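Local coordinates for probable glutamine-binding lipoprotein GlnH (GLNBP) (Mycobacterium tuberculosis, PDB 6H20) that binds acidic amino acids and asparagine as an extracellular solute-binding lipoprotein and probably passes amino-acid availability on to protein kinase G signalling, at residues Asn133-Tyr138 with Arg248-Thr253; Ala82-Arg87 with Glu255-Asp260; Glu8-Gln13 with Arg175-Ala180. All blocks are in the same frame, centred on the assembly; numbering follows the deposited sequence.

Contact 1. Residues Asn133-Tyr138 with Arg248-Thr253; sequences NFSTVY and RFVNGT
Here a helix side chain catches a backbone amide in a buried contact: OD1 of Asn251 accepts from the N of Thr136 at 2.7 Å, where the chain leaves strand 132-134 and passes helix 244-259 at Ser135 and Thr136. Asn251 reaches from the helix with its CG beside its own backbone N (chi1 -73°). The N-H points almost straight at the oxygen (164°), though the donor sits 29° off the plane of the Asn251 carbonyl. The CB of Ser135 lies against the same OD1 at 3.1 Å and also touches CG1 of Val250 at 3.8 Å. The methyl CG2 of Thr136 packs on the amide carbon CG of Asn251 at 3.8 Å.

A water joins the two sides, 2.8 Å from OG1 of Thr136 and donating to the backbone O of Asn251; the same OG1 is hydrogen-bonded to NH2 of Arg258. ND2 of Asn251 bonds to Leu31 O and Ser30 OG, which fixes how the flat group is turned. Ser135 and Val237 are paired through their backbones, so the segment stays beside strand 232-240. A helix laid against a mixed sheet in this way belongs to the α/β architecture of the periplasmic-binding-protein fold.

Contact 2. Residues Ala82-Arg87 with Glu255-Asp260; sequences AGEVAR and ERIRND
Arg256 sends its CG anti to the backbone N and then bends at chi3, while Glu84 folds at chi2 (-56°); these turns bring guanidinium and carboxylate together between the two helices. NH2 of Arg256 gives OE1 of Glu84 a nearly straight bond, 2.8 Å long at 172°. OE1 lies in the guanidinium plane and uses its anti lone pair, the one facing away from OE2.

Arg87, one turn further along the same helix, comes from the syn side, tilted out of the carboxylate plane. It grips side-on, with NE to OE1 of Glu84 at 2.9 Å and NH2 to OE2 of Glu84 at 2.9 Å. OE1 therefore accepts from two arginines, and a water donates to it as well; the two guanidinium planes stand almost perpendicular. The shared carboxylate probably offsets the closeness of the two positive charges. NH1 of Arg256 reaches OD2 of Asp260 at 2.9 Å, linking Glu84, Arg87, Arg256 and Asp260 in one salt-bridge network. CG2 of Ile257 packs on CG of Glu84 at 3.9 Å and also lies over one face of the Arg256 guanidinium, towards its rim.

The axes of the two short helical segments approach to 11.1 Å, their N-to-C directions 114° apart. Asp88 is a further carboxylate on Arg256, at NE; Thr262 of helix 262-270 touches Glu84, Arg256 and Ile257, and Val85 and Ala86 meet Leu53 of strand 53-57.

Contact 3. Residues Glu8-Gln13 with Arg175-Ala180; sequences EIMPPQ and RIREIA
The N-terminal segment 8-13 lies beside the turn at the end of helix 171-176, and a stack of the Gln13 amide on the Arg177 guanidinium joins them at the surface. Gln13 lays its side chain over one face of that guanidinium, with the two planes about 30° apart. Its CB sits 3.4 Å above the guanidinium plane, offset towards the rim, and 3.6 Å from NH1 of Arg177. Further out, NE2 of Gln13 comes within 3.5 Å of NE of Arg177; both are donors, so this is stacking and not a hydrogen bond.

Arg177 doubles back at chi2 (-88°) and chi3 (-73°), which carries its end across to segment 8-13. The bend also presents CD of Arg177 to the methyl CE of Met10, 4.1 Å away. A water accepts from NH1 of Arg177 at 2.8 Å and donates to the O of Gln13 at 3.1 Å. NH1 has a direct partner too, the backbone O of Pro14.

A type I turn from Ile176 to Ile179 carries Arg177. Strand 8-9 pairs antiparallel with strand 184-188, and Ile185 of that strand touches both Met10 and Arg177. Ile176 packs on the same residue, so segment 8-13 and the end of helix 171-176 meet along strand 184-188.

From the N terminus, the chain first passes 8-13, then 82-87, 133-138, 175-180, 248-253 and 255-260. Contact 2 closes the loop from 82-87 to 255-260, and nested inside it contact 1 closes 133-138 to 248-253. Contact 3 closes 8-13 to 175-180; it begins before both and ends within them, so its loop crosses each. Contacts 1 and 2 share helix 244-259, have centres about 10 Å apart and touch directly: NH2 of Arg258 probably bonds to Thr136 OG1 and Val137 O. They tie this helix to the end of strand 132-134 and to helix 77-90. Contact 3, on the opposite side of the chain's centre, joins the N-terminal segment to the end of helix 171-176.

Contact 1. Residues Asn133-Tyr138 with Arg248-Thr253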
loop_
_atom_site.group_PDB
_atom_site.type_symbol
_atom_site.label_atom_id
_atom_site.label_comp_id
_atom_site.label_asym_id
_atom_site.label_seq_id
_atom_site.Cartn_x
_atom_site.Cartn_y
_atom_site.Cartn_z
ATOM N N ASN A 133 1.345 4.641 14.003
ATOM C CA ASN A 133 1.353 5.994 13.470
ATOM C C ASN A 133 1.563 5.970 11.957
ATOM O O ASN A 133 1.949 4.961 11.372
ATOM C CB ASN A 133 2.432 6.833 14.150
ATOM C CG ASN A 133 1.905 8.159 14.586
ATOM O OD1 ASN A 133 1.283 8.859 13.792
ATOM N ND2 ASN A 133 2.107 8.503 15.852
ATOM N N PHE A 134 1.319 7.117 11.326
ATOM C CA PHE A 134 1.507 7.244 9.886
ATOM C C PHE A 134 2.063 8.620 9.559
ATOM O O PHE A 134 1.746 9.613 10.221
ATOM C CB PHE A 134 0.191 7.128 9.103
ATOM C CG PHE A 134 -0.416 5.750 9.109
ATOM C CD1 PHE A 134 0.032 4.768 8.227
ATOM C CD2 PHE A 134 -1.460 5.449 9.965
ATOM C CE1 PHE A 134 -0.545 3.500 8.215
ATOM C CE2 PHE A 134 -2.039 4.184 9.970
ATOM C CZ PHE A 134 -1.585 3.207 9.083
ATOM N N SER A 135 2.868 8.666 8.503
ATOM C CA SER A 135 3.230 9.906 7.835
ATOM C C SER A 135 2.010 10.513 7.149
ATOM O O SER A 135 0.921 9.931 7.108
ATOM C CB SER A 135 4.258 9.630 6.738
ATOM O OG SER A 135 3.663 8.918 5.654
ATOM N N THR A 136 2.215 11.711 6.596
ATOM C CA THR A 136 1.250 12.275 5.665
ATOM C C THR A 136 1.126 11.384 4.424
ATOM O O THR A 136 1.919 10.463 4.184
ATOM C CB THR A 136 1.677 13.675 5.233
ATOM O OG1 THR A 136 3.000 13.633 4.672
ATOM C CG2 THR A 136 1.640 14.645 6.424
ATOM N N VAL A 137 0.110 11.678 3.612
ATOM C CA VAL A 137 -0.208 10.828 2.464
ATOM C C VAL A 137 0.841 11.008 1.376
ATOM O O VAL A 137 1.124 12.137 0.953
ATOM C CB VAL A 137 -1.604 11.183 1.931
ATOM C CG1 VAL A 137 -1.926 10.385 0.654
ATOM C CG2 VAL A 137 -2.661 10.980 3.002
ATOM N N TYR A 138 1.398 9.892 0.880
ATOM C CA TYR A 138 2.363 9.971 -0.211
ATOM C C TYR A 138 1.830 9.494 -1.559
ATOM O O TYR A 138 2.492 9.712 -2.584
ATOM C CB TYR A 138 3.682 9.249 0.146
ATOM C CG TYR A 138 3.621 7.735 0.189
ATOM C CD1 TYR A 138 3.797 6.975 -0.961
ATOM C CD2 TYR A 138 3.413 7.072 1.397
ATOM C CE1 TYR A 138 3.754 5.592 -0.905
ATOM C CE2 TYR A 138 3.372 5.680 1.460
ATOM C CZ TYR A 138 3.532 4.954 0.291
ATOM O OH TYR A 138 3.487 3.585 0.356
ATOM N N ARG A 248 7.593 12.878 12.303
ATOM C CA ARG A 248 7.991 14.207 11.847
ATOM C C ARG A 248 9.126 14.127 10.838
ATOM O O ARG A 248 9.123 14.857 9.843
ATOM C CB ARG A 248 8.376 15.097 13.032
ATOM C CG ARG A 248 7.262 15.271 14.035
ATOM C CD ARG A 248 7.683 16.271 15.108
ATOM N NE ARG A 248 6.722 16.343 16.206
ATOM C CZ ARG A 248 5.621 17.090 16.184
ATOM N NH1 ARG A 248 5.334 17.825 15.115
ATOM N NH2 ARG A 248 4.800 17.092 17.230
ATOM N N PHE A 249 10.103 13.244 11.073
ATOM C CA PHE A 249 11.221 13.109 10.145
ATOM C C PHE A 249 10.734 12.685 8.763
ATOM O O PHE A 249 11.088 13.308 7.750
ATOM C CB PHE A 249 12.257 12.105 10.678
ATOM C CG PHE A 249 13.518 12.066 9.864
ATOM C CD1 PHE A 249 13.585 11.322 8.679
ATOM C CD2 PHE A 249 14.623 12.818 10.251
ATOM C CE1 PHE A 249 14.739 11.318 7.914
ATOM C CE2 PHE A 249 15.772 12.817 9.497
ATOM C CZ PHE A 249 15.834 12.072 8.324
ATOM N N VAL A 250 9.934 11.613 8.698
ATOM C CA VAL A 250 9.427 11.142 7.408
ATOM C C VAL A 250 8.576 12.213 6.739
ATOM O O VAL A 250 8.633 12.399 5.519
ATOM C CB VAL A 250 8.654 9.821 7.588
ATOM C CG1 VAL A 250 7.979 9.412 6.286
ATOM C CG2 VAL A 250 9.609 8.713 8.057
ATOM N N ASN A 251 7.800 12.958 7.520
ATOM C CA ASN A 251 7.014 14.018 6.900
ATOM C C ASN A 251 7.910 15.093 6.305
ATOM O O ASN A 251 7.546 15.706 5.292
ATOM C CB ASN A 251 6.001 14.581 7.898
ATOM C CG ASN A 251 4.865 13.608 8.147
ATOM O OD1 ASN A 251 4.656 12.691 7.345
ATOM N ND2 ASN A 251 4.114 13.807 9.222
ATOM N N GLY A 252 9.083 15.324 6.908
ATOM C CA GLY A 252 10.067 16.190 6.283
ATOM C C GLY A 252 10.542 15.656 4.940
ATOM O O GLY A 252 10.640 16.408 3.961
ATOM N N THR A 253 10.839 14.351 4.872
ATOM C CA THR A 253 11.207 13.741 3.596
ATOM C C THR A 253 10.104 13.925 2.570
ATOM O O THR A 253 10.373 14.246 1.403
ATOM C CB THR A 253 11.486 12.241 3.771
ATOM O OG1 THR A 253 12.523 12.055 4.744
ATOM C CG2 THR A 253 11.942 11.637 2.444
HETATM O O HOH W 1 4.802 15.747 4.776
#

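Contact 2. Residues Ala82-Arg87 with Glu255-Asp260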
loop_
_atom_site.group_PDB
_atom_site.type_symbol
_atom_site.label_atom_id
_atom_site.label_comp_id
_atom_site.label_asym_id
_atom_site.label_seq_id
_atom_site.Cartn_x
_atom_site.Cartn_y
_atom_site.Cartn_z
ATOM N N ALA A 82 10.913 4.657 0.270
ATOM C CA ALA A 82 11.723 4.306 1.437
ATOM C C ALA A 82 13.158 4.767 1.260
ATOM O O ALA A 82 13.788 5.238 2.214
ATOM C CB ALA A 82 11.676 2.790 1.692
ATOM N N GLY A 83 13.686 4.661 0.039
ATOM C CA GLY A 83 15.050 5.090 -0.206
ATOM C C GLY A 83 15.249 6.580 -0.016
ATOM O O GLY A 83 16.348 7.016 0.328
ATOM N N GLU A 84 14.200 7.377 -0.251
ATOM C CA GLU A 84 14.315 8.815 -0.012
ATOM C C GLU A 84 14.398 9.131 1.478
ATOM O O GLU A 84 15.120 10.057 1.879
ATOM C CB GLU A 84 13.161 9.559 -0.680
ATOM C CG GLU A 84 13.192 9.496 -2.203
ATOM C CD GLU A 84 14.484 10.015 -2.794
ATOM O OE1 GLU A 84 15.011 11.029 -2.273
ATOM O OE2 GLU A 84 14.984 9.408 -3.768
ATOM N N VAL A 85 13.682 8.370 2.316
ATOM C CA VAL A 85 13.868 8.487 3.760
ATOM C C VAL A 85 15.305 8.155 4.131
ATOM O O VAL A 85 15.960 8.888 4.880
ATOM C CB VAL A 85 12.866 7.593 4.511
ATOM C CG1 VAL A 85 13.089 7.693 6.026
ATOM C CG2 VAL A 85 11.447 7.981 4.138
ATOM N N ALA A 86 15.825 7.051 3.595
ATOM C CA ALA A 86 17.207 6.681 3.885
ATOM C C ALA A 86 18.177 7.749 3.401
ATOM O O ALA A 86 19.189 8.025 4.059
ATOM C CB ALA A 86 17.528 5.325 3.250
ATOM N N ARG A 87 17.893 8.363 2.247
ATOM C CA ARG A 87 18.748 9.451 1.777
ATOM C C ARG A 87 18.808 10.579 2.802
ATOM O O ARG A 87 19.881 11.134 3.068
ATOM C CB ARG A 87 18.250 9.984 0.437
ATOM C CG ARG A 87 19.242 10.929 -0.240
ATOM C CD ARG A 87 18.571 11.798 -1.310
ATOM N NE ARG A 87 17.894 11.003 -2.341
ATOM C CZ ARG A 87 18.505 10.446 -3.385
ATOM N NH1 ARG A 87 19.817 10.577 -3.543
ATOM N NH2 ARG A 87 17.801 9.751 -4.275
ATOM N N GLU A 255 7.764 16.270 2.430
ATOM C CA GLU A 255 7.787 17.662 1.974
ATOM C C GLU A 255 8.901 17.886 0.962
ATOM O O GLU A 255 8.695 18.538 -0.075
ATOM C CB GLU A 255 7.978 18.621 3.153
ATOM C CG GLU A 255 6.765 18.776 4.070
ATOM C CD GLU A 255 5.704 19.703 3.502
ATOM O OE1 GLU A 255 5.961 20.382 2.475
ATOM O OE2 GLU A 255 4.610 19.764 4.099
ATOM N N ARG A 256 10.092 17.344 1.233
ATOM C CA ARG A 256 11.182 17.500 0.275
ATOM C C ARG A 256 10.814 16.935 -1.090
ATOM O O ARG A 256 10.943 17.626 -2.106
ATOM C CB ARG A 256 12.469 16.855 0.779
ATOM C CG ARG A 256 13.591 17.084 -0.218
ATOM C CD ARG A 256 14.894 16.483 0.239
ATOM N NE ARG A 256 14.870 15.038 0.487
ATOM C CZ ARG A 256 14.923 14.102 -0.463
ATOM N NH1 ARG A 256 14.948 14.444 -1.749
ATOM N NH2 ARG A 256 14.945 12.816 -0.125
ATOM N N ILE A 257 10.355 15.682 -1.140
ATOM C CA ILE A 257 10.161 15.055 -2.450
ATOM C C ILE A 257 8.949 15.619 -3.186
ATOM O O ILE A 257 8.918 15.619 -4.424
ATOM C CB ILE A 257 10.162 13.516 -2.380
ATOM C CG1 ILE A 257 8.934 12.987 -1.636
ATOM C CG2 ILE A 257 11.463 13.014 -1.781
ATOM C CD1 ILE A 257 8.760 11.445 -1.776
ATOM N N ARG A 258 7.929 16.099 -2.465
ATOM C CA ARG A 258 6.811 16.733 -3.168
ATOM C C ARG A 258 7.238 18.013 -3.866
ATOM O O ARG A 258 6.638 18.395 -4.876
ATOM C CB ARG A 258 5.664 17.056 -2.215
ATOM C CG ARG A 258 4.955 15.838 -1.654
ATOM C CD ARG A 258 3.666 16.271 -0.985
ATOM N NE ARG A 258 3.111 15.250 -0.104
ATOM C CZ ARG A 258 3.396 15.131 1.194
ATOM N NH1 ARG A 258 4.255 15.964 1.786
ATOM N NH2 ARG A 258 2.824 14.172 1.906
ATOM N N ASN A 259 8.271 18.683 -3.352
ATOM C CA ASN A 259 8.632 20.013 -3.821
ATOM C C ASN A 259 9.910 20.059 -4.645
ATOM O O ASN A 259 10.140 21.056 -5.340
ATOM C CB ASN A 259 8.765 20.950 -2.614
ATOM C CG ASN A 259 7.433 21.356 -2.085
ATOM O OD1 ASN A 259 6.767 22.216 -2.673
ATOM N ND2 ASN A 259 7.002 20.731 -1.003
ATOM N N ASP A 260 10.750 19.030 -4.590
ATOM C CA ASP A 260 12.023 19.070 -5.293
ATOM C C ASP A 260 12.010 18.284 -6.594
ATOM O O ASP A 260 13.067 18.090 -7.198
ATOM C CB ASP A 260 13.193 18.670 -4.380
ATOM C CG ASP A 260 13.309 17.166 -4.141
ATOM O OD1 ASP A 260 12.490 16.358 -4.661
ATOM O OD2 ASP A 260 14.258 16.767 -3.419
HETATM O O HOH W 2 15.722 12.834 -4.269
#

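Contact 3. Residues Glu8-Gln13 with Arg175-Ala180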
loop_
_atom_site.group_PDB
_atom_site.type_symbol
_atom_site.label_atom_id
_atom_site.label_comp_id
_atom_site.label_asym_id
_atom_site.label_seq_id
_atom_site.Cartn_x
_atom_site.Cartn_y
_atom_site.Cartn_z
ATOM N N GLU A 8 -7.732 -19.447 0.394
ATOM C CA GLU A 8 -8.826 -19.858 1.262
ATOM C C GLU A 8 -10.132 -19.302 0.724
ATOM O O GLU A 8 -10.252 -18.091 0.513
ATOM C CB GLU A 8 -8.613 -19.321 2.686
ATOM C CG GLU A 8 -7.286 -19.713 3.294
ATOM C CD GLU A 8 -6.966 -18.947 4.563
ATOM O OE1 GLU A 8 -7.878 -18.326 5.141
ATOM O OE2 GLU A 8 -5.789 -18.965 4.970
ATOM N N ILE A 9 -11.113 -20.172 0.522
ATOM C CA ILE A 9 -12.482 -19.718 0.300
ATOM C C ILE A 9 -13.106 -19.397 1.656
ATOM O O ILE A 9 -13.282 -20.282 2.502
ATOM C CB ILE A 9 -13.295 -20.771 -0.471
ATOM C CG1 ILE A 9 -12.591 -21.150 -1.780
ATOM C CG2 ILE A 9 -14.710 -20.264 -0.726
ATOM C CD1 ILE A 9 -13.107 -22.443 -2.420
ATOM N N MET A 10 -13.422 -18.120 1.882
ATOM C CA MET A 10 -13.872 -17.685 3.193
ATOM C C MET A 10 -15.309 -18.152 3.459
ATOM O O MET A 10 -16.079 -18.371 2.520
ATOM C CB MET A 10 -13.784 -16.163 3.276
ATOM C CG MET A 10 -12.349 -15.668 3.390
ATOM S SD MET A 10 -12.183 -13.869 3.505
ATOM C CE MET A 10 -13.843 -13.373 3.914
ATOM N N PRO A 11 -15.688 -18.331 4.727
ATOM C CA PRO A 11 -17.065 -18.776 5.034
ATOM C C PRO A 11 -18.065 -17.709 4.633
ATOM O O PRO A 11 -17.773 -16.512 4.764
ATOM C CB PRO A 11 -17.063 -18.971 6.560
ATOM C CG PRO A 11 -15.735 -18.583 7.053
ATOM C CD PRO A 11 -14.898 -18.044 5.933
ATOM N N PRO A 12 -19.242 -18.090 4.137
ATOM C CA PRO A 12 -20.238 -17.074 3.771
ATOM C C PRO A 12 -20.696 -16.311 5.003
ATOM O O PRO A 12 -21.064 -16.898 6.021
ATOM C CB PRO A 12 -21.381 -17.889 3.152
ATOM C CG PRO A 12 -20.817 -19.255 2.895
ATOM C CD PRO A 12 -19.733 -19.457 3.905
ATOM N N GLN A 13 -20.639 -14.992 4.912
ATOM C CA GLN A 13 -21.043 -14.147 6.017
ATOM C C GLN A 13 -21.991 -13.086 5.489
ATOM O O GLN A 13 -21.922 -12.716 4.311
ATOM C CB GLN A 13 -19.816 -13.483 6.665
ATOM C CG GLN A 13 -18.889 -14.476 7.355
ATOM C CD GLN A 13 -17.633 -13.834 7.912
ATOM O OE1 GLN A 13 -17.551 -13.535 9.105
ATOM N NE2 GLN A 13 -16.642 -13.625 7.054
ATOM N N ARG A 175 -13.877 -3.896 2.264
ATOM C CA ARG A 175 -14.829 -3.289 1.335
ATOM C C ARG A 175 -15.644 -4.345 0.586
ATOM O O ARG A 175 -16.848 -4.168 0.366
ATOM C CB ARG A 175 -14.079 -2.382 0.358
ATOM C CG ARG A 175 -14.941 -1.796 -0.763
ATOM C CD ARG A 175 -16.060 -0.933 -0.199
ATOM N NE ARG A 175 -16.924 -0.378 -1.242
ATOM C CZ ARG A 175 -17.980 -1.000 -1.757
ATOM N NH1 ARG A 175 -18.310 -2.220 -1.345
ATOM N NH2 ARG A 175 -18.707 -0.405 -2.694
ATOM N N ILE A 176 -15.009 -5.443 0.175
ATOM C CA ILE A 176 -15.745 -6.530 -0.474
ATOM C C ILE A 176 -16.761 -7.156 0.478
ATOM O O ILE A 176 -17.807 -7.662 0.045
ATOM C CB ILE A 176 -14.749 -7.568 -1.031
ATOM C CG1 ILE A 176 -13.892 -6.923 -2.116
ATOM C CG2 ILE A 176 -15.478 -8.801 -1.564
ATOM C CD1 ILE A 176 -14.668 -6.265 -3.196
ATOM N N ARG A 177 -16.479 -7.141 1.786
ATOM C CA ARG A 177 -17.425 -7.683 2.761
ATOM C C ARG A 177 -18.691 -6.842 2.894
ATOM O O ARG A 177 -19.629 -7.270 3.574
ATOM C CB ARG A 177 -16.745 -7.840 4.124
ATOM C CG ARG A 177 -15.749 -8.987 4.187
ATOM C CD ARG A 177 -16.434 -10.303 4.574
ATOM N NE ARG A 177 -16.806 -10.298 5.987
ATOM C CZ ARG A 177 -18.055 -10.192 6.428
ATOM N NH1 ARG A 177 -19.055 -10.098 5.564
ATOM N NH2 ARG A 177 -18.304 -10.176 7.732
ATOM N N GLU A 178 -18.742 -5.658 2.279
ATOM C CA GLU A 178 -19.947 -4.843 2.275
ATOM C C GLU A 178 -20.904 -5.204 1.156
ATOM O O GLU A 178 -22.067 -4.794 1.204
ATOM C CB GLU A 178 -19.599 -3.357 2.164
ATOM C CG GLU A 178 -18.836 -2.834 3.354
ATOM C CD GLU A 178 -18.332 -1.417 3.153
ATOM O OE1 GLU A 178 -18.731 -0.765 2.162
ATOM O OE2 GLU A 178 -17.530 -0.961 3.992
ATOM N N ILE A 179 -20.453 -5.965 0.162
ATOM C CA ILE A 179 -21.260 -6.171 -1.033
ATOM C C ILE A 179 -22.420 -7.102 -0.716
ATOM O O ILE A 179 -22.246 -8.146 -0.073
ATOM C CB ILE A 179 -20.387 -6.696 -2.181
ATOM C CG1 ILE A 179 -19.375 -5.630 -2.584
ATOM C CG2 ILE A 179 -21.241 -7.071 -3.376
ATOM C CD1 ILE A 179 -18.289 -6.153 -3.527
ATOM N N ALA A 180 -23.611 -6.731 -1.185
ATOM C CA ALA A 180 -24.836 -7.478 -0.920
ATOM C C ALA A 180 -25.558 -7.700 -2.243
ATOM O O ALA A 180 -25.839 -6.722 -2.964
ATOM C CB ALA A 180 -25.727 -6.702 0.052
HETATM O O HOH W 3 -19.830 -10.899 3.030
#